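Local coordinates for protein diol-dehydratase (Roseburia inulinivorans, PDB 5I2A) that probably acts as a B12-independent glycyl radical lyase that dehydrates 1,2-propanediol, at residues Thr360-Glu372 and Ser390-Thr403. Numbering follows the deposited sequence.
Sequences TNDLSFMCITASE and SKALLMRAAELTRT
Thr360, whose OG1 is hydrogen-bonded to Asp358, packs against Ser390 CB and Leu393 CD2 where the two helices begin side by side. One turn on, Leu393 CD1 sits squarely over one face of the Phe365 ring, a CH-pi contact 3.9 Å from the centroid, while Ala392 O and Arg396 CG line the ring edge. Ile368 is a knob among Leu393, Arg396, Ala397 and Leu400; its CD1 reaches Leu393 CD1 (3.7 Å) and its CG2 lies over one face of the Arg396 guanidinium. With CG anti to the backbone N (chi1 -176°) and the chain bent at chi2, Arg396 NH2 donates to Thr369 OG1 (3.0 Å), tilted from the guanidinium plane, and to Glu372 OE1 (3.1 Å), within that plane. A water accepts a hydrogen bond from Arg396 NE, and Glu399 adds a weak salt bridge to NH1. A leucine in place of Arg396 would probably leave Glu372 without its cationic mate across the interface and Thr369 OG1 without this donor. Leu400 closes the contact against Ser371 and Glu372. The helix axes run nearly parallel (6°), and strand 380-385, between them in sequence, is touched by Ser371, Leu393 and Leu400: the layered alpha/beta packing of successive beta-alpha units, here in the pyruvate formate lyase-like fold.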
# COMPACT_ATOMS: atom_id res chain seq x y z
N THR A 360 6.85 44.70 1.71
CA THR A 360 5.62 45.47 1.81
C THR A 360 5.20 46.01 0.45
O THR A 360 6.03 46.50 -0.30
CB THR A 360 5.78 46.64 2.79
OG1 THR A 360 6.19 46.13 4.06
CG2 THR A 360 4.48 47.40 2.96
N ASN A 361 3.92 45.89 0.13
CA ASN A 361 3.40 46.51 -1.08
C ASN A 361 1.96 47.00 -0.84
O ASN A 361 1.47 46.94 0.29
CB ASN A 361 3.48 45.54 -2.27
CG ASN A 361 2.69 44.25 -2.05
OD1 ASN A 361 1.56 44.26 -1.57
ND2 ASN A 361 3.28 43.13 -2.45
N ASP A 362 1.30 47.46 -1.89
CA ASP A 362 -0.07 47.95 -1.76
C ASP A 362 -1.03 46.90 -1.19
O ASP A 362 -1.90 47.23 -0.39
CB ASP A 362 -0.60 48.45 -3.11
CG ASP A 362 -0.25 49.92 -3.37
OD1 ASP A 362 -0.12 50.70 -2.40
OD2 ASP A 362 -0.14 50.30 -4.55
N LEU A 363 -0.88 45.66 -1.63
CA LEU A 363 -1.79 44.61 -1.16
C LEU A 363 -1.57 44.31 0.32
O LEU A 363 -2.51 43.93 1.01
CB LEU A 363 -1.63 43.33 -2.00
CG LEU A 363 -2.10 43.43 -3.45
CD1 LEU A 363 -2.03 42.07 -4.14
CD2 LEU A 363 -3.52 43.96 -3.52
N SER A 364 -0.34 44.47 0.81
CA SER A 364 -0.05 44.27 2.23
C SER A 364 -1.02 45.11 3.10
O SER A 364 -1.63 44.60 4.04
CB SER A 364 1.40 44.64 2.57
OG SER A 364 2.33 44.04 1.68
N PHE A 365 -1.17 46.39 2.76
CA PHE A 365 -2.09 47.27 3.48
C PHE A 365 -3.55 46.89 3.20
O PHE A 365 -4.38 46.92 4.10
CB PHE A 365 -1.85 48.74 3.11
CG PHE A 365 -0.51 49.26 3.55
CD1 PHE A 365 -0.33 49.79 4.82
CD2 PHE A 365 0.58 49.19 2.72
CE1 PHE A 365 0.90 50.25 5.23
CE2 PHE A 365 1.82 49.65 3.13
CZ PHE A 365 1.98 50.17 4.38
N MET A 366 -3.86 46.53 1.96
CA MET A 366 -5.25 46.26 1.61
C MET A 366 -5.79 44.99 2.29
O MET A 366 -6.98 44.91 2.57
CB MET A 366 -5.39 46.17 0.09
CG MET A 366 -5.14 47.55 -0.57
SD MET A 366 -4.83 47.52 -2.34
CE MET A 366 -6.43 46.94 -2.88
N CYS A 367 -4.91 44.04 2.58
CA CYS A 367 -5.30 42.84 3.33
C CYS A 367 -5.68 43.21 4.77
O CYS A 367 -6.66 42.71 5.31
CB CYS A 367 -4.17 41.81 3.32
SG CYS A 367 -3.89 41.06 1.69
N ILE A 368 -4.92 44.11 5.37
CA ILE A 368 -5.25 44.59 6.70
C ILE A 368 -6.61 45.34 6.69
O ILE A 368 -7.44 45.17 7.57
CB ILE A 368 -4.15 45.51 7.25
CG1 ILE A 368 -2.85 44.71 7.44
CG2 ILE A 368 -4.57 46.13 8.56
CD1 ILE A 368 -1.67 45.55 7.86
N THR A 369 -6.82 46.15 5.66
CA THR A 369 -8.06 46.90 5.52
C THR A 369 -9.24 45.94 5.36
O THR A 369 -10.31 46.16 5.93
CB THR A 369 -8.00 47.88 4.32
OG1 THR A 369 -7.03 48.90 4.57
CG2 THR A 369 -9.36 48.54 4.09
N ALA A 370 -9.03 44.88 4.60
CA ALA A 370 -10.11 43.93 4.36
C ALA A 370 -10.56 43.27 5.67
O ALA A 370 -11.75 43.07 5.89
CB ALA A 370 -9.70 42.88 3.33
N SER A 371 -9.62 42.97 6.55
CA SER A 371 -9.97 42.46 7.88
C SER A 371 -10.80 43.47 8.68
O SER A 371 -11.69 43.09 9.43
CB SER A 371 -8.70 42.09 8.65
OG SER A 371 -8.06 40.96 8.08
N GLU A 372 -10.50 44.75 8.52
CA GLU A 372 -11.26 45.79 9.21
C GLU A 372 -12.65 45.94 8.57
O GLU A 372 -13.65 46.04 9.27
CB GLU A 372 -10.50 47.12 9.17
CG GLU A 372 -11.08 48.21 10.03
CD GLU A 372 -10.08 49.34 10.25
OE1 GLU A 372 -9.16 49.51 9.42
OE2 GLU A 372 -10.21 50.06 11.26
N SER A 390 8.67 47.72 7.13
CA SER A 390 8.07 49.04 6.97
C SER A 390 7.37 49.49 8.25
O SER A 390 6.49 48.80 8.77
CB SER A 390 7.09 49.02 5.80
OG SER A 390 6.10 50.01 5.95
N LYS A 391 7.78 50.64 8.77
CA LYS A 391 7.16 51.17 9.98
C LYS A 391 5.68 51.46 9.73
O LYS A 391 4.84 51.25 10.60
CB LYS A 391 7.88 52.44 10.45
CG LYS A 391 7.32 53.04 11.76
CD LYS A 391 8.05 54.33 12.16
CE LYS A 391 7.36 55.08 13.32
NZ LYS A 391 7.36 54.31 14.60
N ALA A 392 5.36 51.91 8.52
CA ALA A 392 3.97 52.21 8.18
C ALA A 392 3.10 50.95 8.23
O ALA A 392 1.95 51.01 8.62
CB ALA A 392 3.89 52.85 6.80
N LEU A 393 3.65 49.81 7.81
CA LEU A 393 2.88 48.58 7.82
C LEU A 393 2.69 48.12 9.26
O LEU A 393 1.60 47.70 9.63
CB LEU A 393 3.55 47.48 6.96
CG LEU A 393 2.71 46.21 6.80
CD1 LEU A 393 1.43 46.46 5.99
CD2 LEU A 393 3.55 45.08 6.16
N LEU A 394 3.74 48.22 10.07
CA LEU A 394 3.65 47.83 11.48
C LEU A 394 2.63 48.67 12.22
O LEU A 394 1.86 48.15 13.03
CB LEU A 394 5.01 47.95 12.18
CG LEU A 394 6.12 46.99 11.73
CD1 LEU A 394 7.37 47.19 12.58
CD2 LEU A 394 5.67 45.52 11.76
N MET A 395 2.61 49.98 11.96
CA MET A 395 1.65 50.85 12.61
C MET A 395 0.21 50.55 12.15
O MET A 395 -0.72 50.56 12.94
CB MET A 395 2.00 52.32 12.36
CG MET A 395 3.26 52.76 13.11
SD MET A 395 3.00 52.89 14.91
CE MET A 395 2.05 54.40 14.98
N ARG A 396 0.05 50.26 10.86
CA ARG A 396 -1.26 49.88 10.35
C ARG A 396 -1.75 48.56 10.97
O ARG A 396 -2.93 48.39 11.25
CB ARG A 396 -1.21 49.76 8.83
CG ARG A 396 -2.53 49.46 8.21
CD ARG A 396 -3.39 50.71 8.11
NE ARG A 396 -4.66 50.42 7.45
CZ ARG A 396 -5.77 50.09 8.09
NH1 ARG A 396 -5.78 50.00 9.41
NH2 ARG A 396 -6.89 49.84 7.40
N ALA A 397 -0.82 47.63 11.18
CA ALA A 397 -1.15 46.37 11.85
C ALA A 397 -1.61 46.65 13.28
O ALA A 397 -2.61 46.11 13.75
CB ALA A 397 0.05 45.42 11.84
N ALA A 398 -0.87 47.52 13.96
CA ALA A 398 -1.17 47.88 15.34
C ALA A 398 -2.55 48.53 15.44
O ALA A 398 -3.30 48.27 16.37
CB ALA A 398 -0.09 48.81 15.91
N GLU A 399 -2.89 49.34 14.44
CA GLU A 399 -4.22 49.93 14.36
C GLU A 399 -5.31 48.87 14.29
O GLU A 399 -6.36 49.01 14.91
CB GLU A 399 -4.33 50.85 13.13
CG GLU A 399 -3.56 52.16 13.27
CD GLU A 399 -3.36 52.87 11.93
OE1 GLU A 399 -2.61 53.87 11.90
OE2 GLU A 399 -3.94 52.44 10.91
N LEU A 400 -5.06 47.82 13.52
CA LEU A 400 -6.01 46.72 13.44
C LEU A 400 -6.12 46.01 14.79
O LEU A 400 -7.21 45.71 15.24
CB LEU A 400 -5.63 45.72 12.35
CG LEU A 400 -6.65 44.61 12.09
CD1 LEU A 400 -7.96 45.18 11.59
CD2 LEU A 400 -6.09 43.61 11.09
N THR A 401 -4.98 45.75 15.42
CA THR A 401 -4.99 45.06 16.70
C THR A 401 -5.78 45.86 17.74
O THR A 401 -6.51 45.30 18.54
CB THR A 401 -3.57 44.80 17.21
OG1 THR A 401 -2.85 44.04 16.22
CG2 THR A 401 -3.59 44.02 18.52
N ARG A 402 -5.63 47.18 17.69
CA ARG A 402 -6.33 48.07 18.61
C ARG A 402 -7.85 47.92 18.53
O ARG A 402 -8.54 48.12 19.51
CB ARG A 402 -5.91 49.52 18.33
CG ARG A 402 -6.54 50.57 19.24
CD ARG A 402 -6.62 51.87 18.46
NE ARG A 402 -5.52 52.74 18.77
CZ ARG A 402 -5.06 53.72 18.00
NH1 ARG A 402 -5.56 53.97 16.80
NH2 ARG A 402 -4.05 54.43 18.45
N THR A 403 -8.38 47.55 17.36
CA THR A 403 -9.83 47.36 17.25
C THR A 403 -10.33 46.23 18.12
O THR A 403 -11.54 46.11 18.33
CB THR A 403 -10.30 47.07 15.81
OG1 THR A 403 -9.89 45.75 15.45
CG2 THR A 403 -9.77 48.11 14.80
O HOH W 1 -4.36 50.94 4.57